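Local structure of cyclase (Streptomyces sp. R1128, 3TFZ) at residues 34-42 with 52-62; 74-82 with 92-100. The protein probably cyclises and aromatises a polyketide chain in the R1128 pathway, acting as an aromatase/cyclase of the helix-grip, Bet v 1-like superfamily. All blocks are in the same frame, centred on the assembly; numbering follows the deposited sequence.

Contact 1 of 2, residues 34-42 with 52-62; sequences FPPTEKVEI and VRLHVDVAGEI. With K (potassium ion), chain G.
V40 sits across from L54 and reaches V52 as well, on the tight side of this antiparallel pair. V40 CG1 stands anti to the backbone N (chi1 179°) and meets V52 CG2 at 3.7 Å, which turns V40 CG2 alongside L54 CD2. T37 and V56 continue this face, T37 OG1 against V56 CG2, and Y30 and A31 of helix 30-33 also touch V40. The other face is more polar and more open to solvent. K39 CB lies 3.8 Å from H55 ND1, a buried nitrogen with no partner in the model, but the exposed K39 chain then runs away from the pair. E41 OE2 comes to the edge of the same ring and lies against R53 CG, while R53 NE bonds to T64. At the exposed end E38 OE2 and D57 OD2, like charges that probably repel, are 3.4 Å apart. E38 and K39 both face H55 in a classic beta bulge: H55 O takes E38 N at 2.7 Å and K39 N only weakly. The carbonyl oxygens of F34, T37 and A31, a water and, at longer range, P35 O hold potassium. The whole is a bulged beta hairpin at the sheet edge, joined to a backbone-carbonyl potassium site.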
ATOM      1  N   PHE A  34       0.449  19.100   4.608  1.00 23.49           N
ATOM      2  CA  PHE A  34       0.570  17.983   5.603  1.00 22.15           C
ATOM      3  C   PHE A  34       0.142  18.493   6.895  1.00 23.19           C
ATOM      4  O   PHE A  34       0.784  19.387   7.397  1.00 26.23           O
ATOM      5  CB  PHE A  34       1.976  17.417   5.736  1.00 22.38           C
ATOM      6  CG  PHE A  34       2.465  16.634   4.478  1.00 20.42           C
ATOM      7  CD1 PHE A  34       3.117  17.244   3.487  1.00 20.65           C
ATOM      8  CD2 PHE A  34       2.229  15.323   4.342  1.00 24.90           C
ATOM      9  CE1 PHE A  34       3.510  16.579   2.353  1.00 24.49           C
ATOM     10  CE2 PHE A  34       2.635  14.646   3.168  1.00 29.22           C
ATOM     11  CZ  PHE A  34       3.289  15.265   2.201  1.00 18.10           C
ATOM     12  N   PRO A  35      -1.047  18.064   7.376  1.00 22.83           N
ATOM     13  CA  PRO A  35      -1.535  18.617   8.661  1.00 24.04           C
ATOM     14  C   PRO A  35      -0.558  18.489   9.850  1.00 25.15           C
ATOM     15  O   PRO A  35      -0.392  19.425  10.614  1.00 24.47           O
ATOM     16  CB  PRO A  35      -2.928  17.922   8.855  1.00 23.82           C
ATOM     17  CG  PRO A  35      -3.383  17.664   7.270  1.00 20.34           C
ATOM     18  CD  PRO A  35      -2.049  17.165   6.713  1.00 20.30           C
ATOM     19  N   PRO A  36       0.125  17.351   9.990  1.00 25.17           N
ATOM     20  CA  PRO A  36       1.001  17.324  11.218  1.00 25.59           C
ATOM     21  C   PRO A  36       2.301  18.105  11.004  1.00 24.94           C
ATOM     22  O   PRO A  36       2.940  18.481  11.984  1.00 24.44           O
ATOM     23  CB  PRO A  36       1.305  15.807  11.399  1.00 26.75           C
ATOM     24  CG  PRO A  36       0.385  15.054  10.339  1.00 25.52           C
ATOM     25  CD  PRO A  36       0.205  16.094   9.214  1.00 22.62           C
ATOM     26  N   THR A  37       2.671  18.391   9.728  1.00 22.26           N
ATOM     27  CA  THR A  37       3.786  19.322   9.419  1.00 23.19           C
ATOM     28  C   THR A  37       3.588  20.799   9.746  1.00 26.00           C
ATOM     29  O   THR A  37       2.764  21.459   9.055  1.00 29.05           O
ATOM     30  CB  THR A  37       4.240  19.148   8.008  1.00 21.14           C
ATOM     31  OG1 THR A  37       4.440  17.775   7.902  1.00 18.79           O
ATOM     32  CG2 THR A  37       5.610  19.926   7.695  1.00 16.74           C
ATOM     33  N   GLU A  38       4.279  21.306  10.767  1.00 32.07           N
ATOM     34  CA  GLU A  38       4.112  22.701  11.210  1.00 35.36           C
ATOM     35  C   GLU A  38       5.022  23.722  10.485  1.00 34.06           C
ATOM     36  O   GLU A  38       4.741  24.909  10.415  1.00 34.61           O
ATOM     37  CB  GLU A  38       4.367  22.823  12.727  1.00 37.75           C
ATOM     38  CG  GLU A  38       3.429  21.979  13.605  1.00 45.40           C
ATOM     39  CD  GLU A  38       1.931  22.273  13.382  1.00 57.36           C
ATOM     40  OE1 GLU A  38       1.453  23.337  13.884  1.00 63.74           O
ATOM     41  OE2 GLU A  38       1.227  21.459  12.691  1.00 61.63           O
ATOM     42  N   LYS A  39       6.135  23.255   9.961  1.00 32.22           N
ATOM     43  CA  LYS A  39       7.179  24.157   9.496  1.00 32.80           C
ATOM     44  C   LYS A  39       8.133  23.352   8.663  1.00 29.69           C
ATOM     45  O   LYS A  39       8.482  22.220   8.996  1.00 28.80           O
ATOM     46  CB  LYS A  39       7.915  24.837  10.666  1.00 35.16           C
ATOM     47  CG  LYS A  39       8.739  26.055  10.291  1.00 39.11           C
ATOM     48  CD  LYS A  39       9.632  26.585  11.430  1.00 44.51           C
ATOM     49  CE  LYS A  39      10.234  27.982  11.012  1.00 51.68           C
ATOM     50  NZ  LYS A  39      11.246  28.649  11.999  1.00 57.54           N
ATOM     51  N   VAL A  40       8.515  23.937   7.555  1.00 29.16           N
ATOM     52  CA  VAL A  40       9.501  23.392   6.671  1.00 29.75           C
ATOM     53  C   VAL A  40      10.566  24.477   6.475  1.00 32.58           C
ATOM     54  O   VAL A  40      10.229  25.674   6.324  1.00 34.49           O
ATOM     55  CB  VAL A  40       8.933  23.140   5.243  1.00 29.11           C
ATOM     56  CG1 VAL A  40      10.008  22.583   4.320  1.00 26.61           C
ATOM     57  CG2 VAL A  40       7.777  22.210   5.266  1.00 31.62           C
ATOM     58  N   GLU A  41      11.818  24.054   6.334  1.00 30.95           N
ATOM     59  CA  GLU A  41      12.858  24.968   6.039  1.00 32.19           C
ATOM     60  C   GLU A  41      13.937  24.374   5.144  1.00 29.87           C
ATOM     61  O   GLU A  41      14.437  23.321   5.468  1.00 26.67           O
ATOM     62  CB  GLU A  41      13.433  25.298   7.375  1.00 35.40           C
ATOM     63  CG  GLU A  41      14.445  26.337   7.430  1.00 44.92           C
ATOM     64  CD  GLU A  41      14.936  26.395   8.864  1.00 58.78           C
ATOM     65  OE1 GLU A  41      16.071  27.007   9.056  1.00 57.59           O
ATOM     66  OE2 GLU A  41      14.149  25.768   9.740  1.00 58.32           O
ATOM     67  N   ILE A  42      14.358  25.104   4.089  1.00 30.36           N
ATOM     68  CA  ILE A  42      15.274  24.568   3.112  1.00 29.33           C
ATOM     69  C   ILE A  42      16.611  24.957   3.523  1.00 32.02           C
ATOM     70  O   ILE A  42      16.931  26.135   3.621  1.00 35.99           O
ATOM     71  CB  ILE A  42      14.958  24.997   1.656  1.00 30.23           C
ATOM     72  CG1 ILE A  42      13.576  24.413   1.214  1.00 30.17           C
ATOM     73  CG2 ILE A  42      15.965  24.442   0.701  1.00 29.21           C
ATOM     74  CD1 ILE A  42      13.139  24.796  -0.253  1.00 35.03           C
ATOM     75  N   VAL A  52      16.436  19.511   3.980  1.00 25.87           N
ATOM     76  CA  VAL A  52      15.238  20.176   4.476  1.00 25.83           C
ATOM     77  C   VAL A  52      15.064  19.895   5.961  1.00 25.60           C
ATOM     78  O   VAL A  52      15.084  18.760   6.416  1.00 24.44           O
ATOM     79  CB  VAL A  52      13.949  19.836   3.527  1.00 22.53           C
ATOM     80  CG1 VAL A  52      13.072  18.886   4.164  1.00 25.75           C
ATOM     81  CG2 VAL A  52      13.137  20.995   3.268  1.00 24.74           C
ATOM     82  N   ARG A  53      14.888  20.966   6.705  1.00 26.12           N
ATOM     83  CA  ARG A  53      14.532  20.887   8.108  1.00 27.26           C
ATOM     84  C   ARG A  53      12.986  20.909   8.353  1.00 24.56           C
ATOM     85  O   ARG A  53      12.312  21.722   7.820  1.00 21.94           O
ATOM     86  CB  ARG A  53      15.244  22.006   8.827  1.00 30.23           C
ATOM     87  CG  ARG A  53      14.806  22.200  10.203  1.00 35.59           C
ATOM     88  CD  ARG A  53      14.766  20.902  10.818  1.00 36.85           C
ATOM     89  NE  ARG A  53      15.120  20.946  12.244  1.00 45.95           N
ATOM     90  CZ  ARG A  53      16.235  21.467  12.712  1.00 46.59           C
ATOM     91  NH1 ARG A  53      17.014  22.115  11.850  1.00 45.76           N
ATOM     92  NH2 ARG A  53      16.511  21.404  14.034  1.00 51.27           N
ATOM     93  N   LEU A  54      12.459  19.955   9.132  1.00 25.30           N
ATOM     94  CA  LEU A  54      11.001  19.752   9.284  1.00 25.06           C
ATOM     95  C   LEU A  54      10.599  19.742  10.742  1.00 25.15           C
ATOM     96  O   LEU A  54      11.172  19.057  11.527  1.00 28.17           O
ATOM     97  CB  LEU A  54      10.569  18.447   8.596  1.00 23.69           C
ATOM     98  CG  LEU A  54      10.653  18.406   7.047  1.00 29.11           C
ATOM     99  CD1 LEU A  54      11.021  17.069   6.445  1.00 26.91           C
ATOM    100  CD2 LEU A  54       9.340  18.874   6.454  1.00 33.05           C
ATOM    101  N   HIS A  55       9.568  20.477  11.085  1.00 26.46           N
ATOM    102  CA  HIS A  55       8.855  20.413  12.416  1.00 29.09           C
ATOM    103  C   HIS A  55       7.504  19.737  12.171  1.00 28.17           C
ATOM    104  O   HIS A  55       6.710  20.230  11.400  1.00 25.17           O
ATOM    105  CB  HIS A  55       8.685  21.834  13.106  1.00 31.71           C
ATOM    106  CG  HIS A  55       9.991  22.536  13.328  1.00 35.37           C
ATOM    107  ND1 HIS A  55      10.806  22.944  12.276  1.00 37.38           N
ATOM    108  CD2 HIS A  55      10.689  22.776  14.467  1.00 42.04           C
ATOM    109  CE1 HIS A  55      11.931  23.434  12.780  1.00 42.99           C
ATOM    110  NE2 HIS A  55      11.877  23.369  14.102  1.00 40.72           N
ATOM    111  N   VAL A  56       7.295  18.612  12.864  1.00 29.73           N
ATOM    112  CA  VAL A  56       6.180  17.675  12.636  1.00 29.59           C
ATOM    113  C   VAL A  56       5.659  17.200  14.006  1.00 34.17           C
ATOM    114  O   VAL A  56       6.423  16.608  14.766  1.00 33.01           O
ATOM    115  CB  VAL A  56       6.573  16.456  11.785  1.00 26.85           C
ATOM    116  CG1 VAL A  56       5.360  15.515  11.514  1.00 21.54           C
ATOM    117  CG2 VAL A  56       7.301  16.895  10.424  1.00 24.38           C
ATOM    118  N   ASP A  57       4.375  17.445  14.332  1.00 37.16           N
ATOM    119  CA  ASP A  57       3.869  16.729  15.509  1.00 43.38           C
ATOM    120  C   ASP A  57       3.655  15.220  15.341  1.00 42.18           C
ATOM    121  O   ASP A  57       2.949  14.768  14.454  1.00 40.49           O
ATOM    122  CB  ASP A  57       2.707  17.440  16.235  1.00 49.10           C
ATOM    123  CG  ASP A  57       1.828  18.132  15.306  1.00 52.26           C
ATOM    124  OD1 ASP A  57       1.247  17.395  14.480  1.00 60.00           O
ATOM    125  OD2 ASP A  57       1.752  19.387  15.379  1.00 58.70           O
ATOM    126  N   VAL A  58       4.345  14.455  16.180  1.00 44.20           N
ATOM    127  CA  VAL A  58       4.088  12.988  16.282  1.00 46.30           C
ATOM    128  C   VAL A  58       3.553  12.613  17.661  1.00 48.93           C
ATOM    129  O   VAL A  58       4.147  12.933  18.676  1.00 52.13           O
ATOM    130  CB  VAL A  58       5.271  12.060  15.785  1.00 43.64           C
ATOM    131  CG1 VAL A  58       6.198  12.821  14.889  1.00 40.35           C
ATOM    132  CG2 VAL A  58       5.985  11.417  16.943  1.00 47.33           C
ATOM    133  N   ALA A  59       2.392  11.977  17.683  1.00 50.92           N
ATOM    134  CA  ALA A  59       1.722  11.602  18.963  1.00 54.61           C
ATOM    135  C   ALA A  59       1.557  12.827  19.833  1.00 56.19           C
ATOM    136  O   ALA A  59       1.106  13.856  19.388  1.00 55.47           O
ATOM    137  CB  ALA A  59       2.485  10.495  19.701  1.00 55.45           C
ATOM    138  N   GLY A  60       1.923  12.756  21.087  1.00 60.54           N
ATOM    139  CA  GLY A  60       1.942  14.019  21.865  1.00 63.03           C
ATOM    140  C   GLY A  60       2.417  15.276  21.061  1.00 58.93           C
ATOM    141  O   GLY A  60       1.768  16.312  21.079  1.00 60.04           O
ATOM    142  N   GLU A  61       3.557  15.202  20.385  1.00 53.80           N
ATOM    143  CA  GLU A  61       4.247  16.433  20.151  1.00 51.93           C
ATOM    144  C   GLU A  61       5.257  16.599  18.999  1.00 46.91           C
ATOM    145  O   GLU A  61       5.312  15.860  18.010  1.00 41.18           O
ATOM    146  CB  GLU A  61       4.903  16.878  21.436  1.00 56.15           C
ATOM    147  CG  GLU A  61       6.191  16.135  21.734  1.00 59.07           C
ATOM    148  CD  GLU A  61       5.976  14.680  21.894  1.00 62.92           C
ATOM    149  OE1 GLU A  61       6.096  14.010  20.865  1.00 66.70           O
ATOM    150  OE2 GLU A  61       5.677  14.203  23.016  1.00 68.68           O
ATOM    151  N   ILE A  62       6.025  17.653  19.196  1.00 46.41           N
ATOM    152  CA  ILE A  62       6.732  18.291  18.158  1.00 45.02           C
ATOM    153  C   ILE A  62       8.095  17.631  18.006  1.00 43.93           C
ATOM    154  O   ILE A  62       8.951  17.692  18.882  1.00 45.16           O
ATOM    155  CB  ILE A  62       6.810  19.776  18.422  1.00 46.27           C
ATOM    156  CG1 ILE A  62       7.496  20.495  17.273  1.00 43.91           C
ATOM    157  CG2 ILE A  62       7.554  20.029  19.737  1.00 53.83           C
ATOM    158  CD1 ILE A  62       6.814  20.346  16.069  1.00 39.48           C
TER
HETATM  159  K     K G 170       0.194  21.749   8.558  1.00 37.20           K
HETATM  160  O   HOH W   1      -2.093  21.543   6.775  1.00 24.33           O

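Contact 2 of 2, residues 74-82 with 92-100; sequences ARRVIAYRQ and MSGEWRAFT
The Y80 ring lies over the backbone of G94, with G94 N 3.5 Å above one face and offset toward the rim. M92 CG comes to the ring edge, 4.2 Å from Y80 CE1. The W96 indole meets I78 obliquely, CD1 to CB at 4.1 Å, and L150 and V153 of helix 131-164 pack against it. The R97 guanidinium has E95 at its edge: R97 NE and E95 OE1 form a salt bridge within the strand, 2.8 Å, on the carboxylate's anti side. Y80 CG sits between the backbone N and the carbonyl carbon (chi1 72°), which brings the ring over the partner strand; its hydroxyl bonds to T111 O on the next strand, 105-116. An alanine in place of Y80 would probably uncover the G94 backbone and leave T111 O without this hydroxyl. Q82 and M92 run side by side, Q82 CD 3.7 Å from M92 CG. R76 CD rests on A98 O at 3.2 Å, while its guanidinium reaches D18. Backbone bonds pair I78 with W96 and Y80 with G94 in both directions. R97 also bonds to Q107 and T12 of the second subunit. This is an antiparallel beta hairpin of the helix-grip sheet, an aromatic over a cross-strand glycine.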
ATOM      1  N   ALA A  74      12.361  11.907 -13.633  1.00 23.76           N
ATOM      2  CA  ALA A  74      12.230  11.081 -14.834  1.00 26.50           C
ATOM      3  C   ALA A  74      11.821   9.699 -14.313  1.00 25.89           C
ATOM      4  O   ALA A  74      10.956   9.014 -14.902  1.00 28.39           O
ATOM      5  CB  ALA A  74      13.522  11.048 -15.631  1.00 27.13           C
ATOM      6  N   ARG A  75      12.373   9.363 -13.159  1.00 24.66           N
ATOM      7  CA  ARG A  75      12.162   8.050 -12.530  1.00 25.39           C
ATOM      8  C   ARG A  75      10.801   8.069 -11.698  1.00 23.98           C
ATOM      9  O   ARG A  75      10.188   7.017 -11.468  1.00 23.98           O
ATOM     10  CB  ARG A  75      13.537   7.562 -11.904  1.00 23.79           C
ATOM     11  CG  ARG A  75      13.634   6.167 -11.433  1.00 26.56           C
ATOM     12  CD  ARG A  75      14.806   5.255 -11.969  1.00 32.82           C
ATOM     13  NE  ARG A  75      15.972   5.999 -11.668  1.00 28.70           N
ATOM     14  CZ  ARG A  75      17.204   6.015 -12.139  1.00 28.28           C
ATOM     15  NH1 ARG A  75      17.817   5.150 -12.977  1.00 36.01           N
ATOM     16  NH2 ARG A  75      17.863   7.049 -11.661  1.00 32.87           N
ATOM     17  N   ARG A  76      10.256   9.292 -11.469  1.00 23.46           N
ATOM     18  CA  ARG A  76       9.167   9.668 -10.511  1.00 21.98           C
ATOM     19  C   ARG A  76       9.337   9.050  -9.100  1.00 19.80           C
ATOM     20  O   ARG A  76       8.405   8.386  -8.565  1.00 18.43           O
ATOM     21  CB  ARG A  76       7.748   9.404 -10.994  1.00 22.91           C
ATOM     22  CG  ARG A  76       7.439   9.665 -12.433  1.00 30.20           C
ATOM     23  CD  ARG A  76       6.031   9.038 -12.760  1.00 29.40           C
ATOM     24  NE  ARG A  76       5.661   9.244 -14.137  1.00 26.10           N
ATOM     25  CZ  ARG A  76       5.337  10.419 -14.649  1.00 26.45           C
ATOM     26  NH1 ARG A  76       5.376  11.481 -13.897  1.00 28.74           N
ATOM     27  NH2 ARG A  76       4.960  10.520 -15.905  1.00 28.35           N
ATOM     28  N   VAL A  77      10.479   9.355  -8.508  1.00 17.34           N
ATOM     29  CA  VAL A  77      10.886   8.797  -7.275  1.00 18.72           C
ATOM     30  C   VAL A  77      11.602   9.933  -6.451  1.00 18.30           C
ATOM     31  O   VAL A  77      12.403  10.711  -7.019  1.00 17.52           O
ATOM     32  CB  VAL A  77      11.929   7.645  -7.548  1.00 21.87           C
ATOM     33  CG1 VAL A  77      12.735   7.347  -6.252  1.00 22.43           C
ATOM     34  CG2 VAL A  77      11.220   6.369  -8.028  1.00 20.04           C
ATOM     35  N   ILE A  78      11.270  10.057  -5.158  1.00 16.12           N
ATOM     36  CA  ILE A  78      12.052  10.878  -4.261  1.00 14.88           C
ATOM     37  C   ILE A  78      12.592   9.960  -3.217  1.00 15.69           C
ATOM     38  O   ILE A  78      11.792   9.390  -2.487  1.00 16.94           O
ATOM     39  CB  ILE A  78      11.260  12.030  -3.625  1.00 16.14           C
ATOM     40  CG1 ILE A  78      10.609  12.963  -4.703  1.00 14.33           C
ATOM     41  CG2 ILE A  78      12.193  12.796  -2.593  1.00 15.34           C
ATOM     42  CD1 ILE A  78       9.609  13.961  -4.146  1.00 12.13           C
ATOM     43  N   ALA A  79      13.916   9.714  -3.230  1.00 15.96           N
ATOM     44  CA  ALA A  79      14.654   8.989  -2.168  1.00 16.21           C
ATOM     45  C   ALA A  79      14.933   9.992  -1.009  1.00 15.84           C
ATOM     46  O   ALA A  79      15.394  11.118  -1.223  1.00 14.10           O
ATOM     47  CB  ALA A  79      16.017   8.429  -2.703  1.00 14.94           C
ATOM     48  N   TYR A  80      14.581   9.601   0.215  1.00 15.30           N
ATOM     49  CA  TYR A  80      14.844  10.439   1.389  1.00 14.79           C
ATOM     50  C   TYR A  80      15.748   9.671   2.359  1.00 15.39           C
ATOM     51  O   TYR A  80      15.676   8.471   2.417  1.00 16.17           O
ATOM     52  CB  TYR A  80      13.523  11.033   2.026  1.00 11.00           C
ATOM     53  CG  TYR A  80      12.696  10.000   2.741  1.00 14.35           C
ATOM     54  CD1 TYR A  80      12.937   9.715   4.075  1.00 13.15           C
ATOM     55  CD2 TYR A  80      11.630   9.287   2.067  1.00  6.28           C
ATOM     56  CE1 TYR A  80      12.215   8.718   4.736  1.00 14.90           C
ATOM     57  CE2 TYR A  80      10.980   8.329   2.677  1.00 12.08           C
ATOM     58  CZ  TYR A  80      11.255   8.041   4.020  1.00 15.90           C
ATOM     59  OH  TYR A  80      10.529   7.098   4.640  1.00 18.16           O
ATOM     60  N   ARG A  81      16.631  10.375   3.094  1.00 18.34           N
ATOM     61  CA  ARG A  81      17.420   9.799   4.221  1.00 19.78           C
ATOM     62  C   ARG A  81      17.427  10.943   5.254  1.00 21.08           C
ATOM     63  O   ARG A  81      17.688  12.094   4.918  1.00 18.87           O
ATOM     64  CB  ARG A  81      18.854   9.391   3.789  1.00 20.56           C
ATOM     65  CG  ARG A  81      19.746   8.592   4.795  1.00 27.35           C
ATOM     66  CD  ARG A  81      21.321   8.492   4.527  1.00 37.96           C
ATOM     67  NE  ARG A  81      22.049   7.287   5.097  1.00 50.92           N
ATOM     68  CZ  ARG A  81      22.272   6.943   6.419  1.00 58.71           C
ATOM     69  NH1 ARG A  81      21.825   7.669   7.474  1.00 58.56           N
ATOM     70  NH2 ARG A  81      22.960   5.813   6.722  1.00 56.34           N
ATOM     71  N   GLN A  82      17.052  10.639   6.517  1.00 19.89           N
ATOM     72  CA  GLN A  82      17.072  11.623   7.594  1.00 20.46           C
ATOM     73  C   GLN A  82      18.517  11.747   8.150  1.00 21.16           C
ATOM     74  O   GLN A  82      19.079  10.733   8.457  1.00 22.13           O
ATOM     75  CB  GLN A  82      16.064  11.202   8.679  1.00 17.58           C
ATOM     76  CG  GLN A  82      14.696  11.379   8.155  1.00 20.27           C
ATOM     77  CD  GLN A  82      13.670  11.340   9.266  1.00 23.08           C
ATOM     78  OE1 GLN A  82      13.986  11.054  10.455  1.00 21.55           O
ATOM     79  NE2 GLN A  82      12.434  11.636   8.900  1.00 19.36           N
ATOM     80  N   MET A  92      16.365   6.243   9.417  1.00 18.23           N
ATOM     81  CA  MET A  92      15.092   6.487   8.745  1.00 17.51           C
ATOM     82  C   MET A  92      15.283   6.944   7.289  1.00 17.87           C
ATOM     83  O   MET A  92      15.731   8.091   7.046  1.00 19.54           O
ATOM     84  CB  MET A  92      14.225   7.538   9.482  1.00 16.94           C
ATOM     85  CG  MET A  92      12.826   7.763   8.813  1.00 14.96           C
ATOM     86  SD  MET A  92      11.710   6.418   9.106  1.00 17.72           S
ATOM     87  CE  MET A  92      11.589   6.448  10.923  1.00 12.37           C
ATOM     88  N   SER A  93      14.902   6.058   6.341  1.00 16.36           N
ATOM     89  CA  SER A  93      15.044   6.294   4.937  1.00 15.52           C
ATOM     90  C   SER A  93      13.928   5.590   4.169  1.00 16.26           C
ATOM     91  O   SER A  93      13.038   4.893   4.812  1.00 17.19           O
ATOM     92  CB  SER A  93      16.515   6.050   4.507  1.00 16.34           C
ATOM     93  OG  SER A  93      16.740   4.707   4.193  1.00 15.16           O
ATOM     94  N   GLY A  94      13.823   5.880   2.855  1.00 15.16           N
ATOM     95  CA  GLY A  94      12.752   5.347   2.040  1.00 11.41           C
ATOM     96  C   GLY A  94      12.636   6.046   0.690  1.00 13.34           C
ATOM     97  O   GLY A  94      13.538   6.779   0.248  1.00 12.51           O
ATOM     98  N   GLU A  95      11.494   5.830   0.025  1.00 12.31           N
ATOM     99  CA  GLU A  95      11.176   6.428  -1.242  1.00 12.26           C
ATOM    100  C   GLU A  95       9.732   6.809  -1.332  1.00 12.67           C
ATOM    101  O   GLU A  95       8.901   6.083  -0.843  1.00 13.42           O
ATOM    102  CB  GLU A  95      11.502   5.411  -2.412  1.00 10.38           C
ATOM    103  CG  GLU A  95      12.898   5.283  -2.560  1.00 10.05           C
ATOM    104  CD  GLU A  95      13.340   4.418  -3.772  1.00 21.54           C
ATOM    105  OE1 GLU A  95      12.478   3.762  -4.470  1.00 23.15           O
ATOM    106  OE2 GLU A  95      14.586   4.363  -3.990  1.00 18.48           O
ATOM    107  N   TRP A  96       9.444   7.898  -2.048  1.00 15.34           N
ATOM    108  CA  TRP A  96       8.128   8.096  -2.689  1.00 15.58           C
ATOM    109  C   TRP A  96       8.272   7.609  -4.109  1.00 15.81           C
ATOM    110  O   TRP A  96       9.261   7.942  -4.710  1.00 14.75           O
ATOM    111  CB  TRP A  96       7.790   9.576  -2.831  1.00 14.26           C
ATOM    112  CG  TRP A  96       7.505  10.277  -1.575  1.00 18.60           C
ATOM    113  CD1 TRP A  96       8.379  11.026  -0.881  1.00 20.70           C
ATOM    114  CD2 TRP A  96       6.216  10.373  -0.843  1.00 15.64           C
ATOM    115  NE1 TRP A  96       7.768  11.551   0.232  1.00 15.10           N
ATOM    116  CE2 TRP A  96       6.434  11.235   0.246  1.00 14.38           C
ATOM    117  CE3 TRP A  96       4.914   9.868  -1.062  1.00 14.51           C
ATOM    118  CZ2 TRP A  96       5.402  11.606   1.181  1.00 16.81           C
ATOM    119  CZ3 TRP A  96       3.838  10.252  -0.124  1.00 13.93           C
ATOM    120  CH2 TRP A  96       4.120  11.103   0.969  1.00 20.10           C
ATOM    121  N   ARG A  97       7.263   6.878  -4.627  1.00 15.33           N
ATOM    122  CA  ARG A  97       7.205   6.409  -5.980  1.00 15.27           C
ATOM    123  C   ARG A  97       5.760   6.618  -6.508  1.00 18.32           C
ATOM    124  O   ARG A  97       4.832   6.097  -5.946  1.00 20.11           O
ATOM    125  CB  ARG A  97       7.505   4.920  -6.036  1.00 15.27           C
ATOM    126  CG  ARG A  97       8.841   4.444  -5.309  1.00 14.86           C
ATOM    127  CD  ARG A  97       8.734   2.928  -4.981  1.00 18.11           C
ATOM    128  NE  ARG A  97       9.972   2.439  -4.379  1.00 19.32           N
ATOM    129  CZ  ARG A  97      10.202   1.203  -3.962  1.00 17.56           C
ATOM    130  NH1 ARG A  97       9.278   0.272  -4.085  1.00 15.80           N
ATOM    131  NH2 ARG A  97      11.383   0.884  -3.443  1.00 14.73           N
ATOM    132  N   ALA A  98       5.615   7.295  -7.663  1.00 20.08           N
ATOM    133  CA  ALA A  98       4.389   7.604  -8.336  1.00 19.52           C
ATOM    134  C   ALA A  98       4.376   6.822  -9.647  1.00 20.11           C
ATOM    135  O   ALA A  98       5.202   7.067 -10.438  1.00 26.96           O
ATOM    136  CB  ALA A  98       4.357   9.090  -8.653  1.00 18.64           C
ATOM    137  N   PHE A  99       3.453   5.914  -9.907  1.00 17.99           N
ATOM    138  CA  PHE A  99       3.385   5.198 -11.139  1.00 14.80           C
ATOM    139  C   PHE A  99       2.152   5.677 -11.944  1.00 16.66           C
ATOM    140  O   PHE A  99       1.098   5.906 -11.379  1.00 16.36           O
ATOM    141  CB  PHE A  99       3.255   3.736 -10.852  1.00 11.22           C
ATOM    142  CG  PHE A  99       4.430   3.149 -10.049  1.00 10.62           C
ATOM    143  CD1 PHE A  99       5.473   2.558 -10.695  1.00  7.97           C
ATOM    144  CD2 PHE A  99       4.376   3.035  -8.656  1.00  6.95           C
ATOM    145  CE1 PHE A  99       6.505   2.024  -9.974  1.00  9.97           C
ATOM    146  CE2 PHE A  99       5.330   2.502  -7.982  1.00 10.01           C
ATOM    147  CZ  PHE A  99       6.438   1.954  -8.658  1.00  9.00           C
ATOM    148  N   THR A 100       2.328   5.929 -13.250  1.00 17.59           N
ATOM    149  CA  THR A 100       1.217   6.030 -14.171  1.00 17.89           C
ATOM    150  C   THR A 100       0.382   4.728 -14.163  1.00 20.03           C
ATOM    151  O   THR A 100       0.920   3.597 -14.499  1.00 21.46           O
ATOM    152  CB  THR A 100       1.783   6.242 -15.593  1.00 18.12           C
ATOM    153  OG1 THR A 100       2.373   7.546 -15.621  1.00 16.88           O
ATOM    154  CG2 THR A 100       0.726   6.203 -16.548  1.00 12.54           C
TER
HETATM  155  O   HOH W   2      18.787   7.770   8.774  1.00 18.82           O

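Contacts 1 and 2 are two hairpins of one antiparallel sheet, their centres about 19 Å apart and on opposite sides of the chain's centre. Strand 61-72 runs between them, next to 49-58 on one side and 77-82 on the other. Both are partly buried. Contact 1 includes the outermost strand 37-46, and aliphatic side chains fill its inner face. Contact 2 lies further inside the sheet, flanked by strands 61-72 and 105-116, and brings W96 and M92 to the long helix 131-164. Polar chemistry differs too. Contact 1 adjoins a metal site and touches no other subunit, whereas contact 2 uses an arginine at the subunit interface.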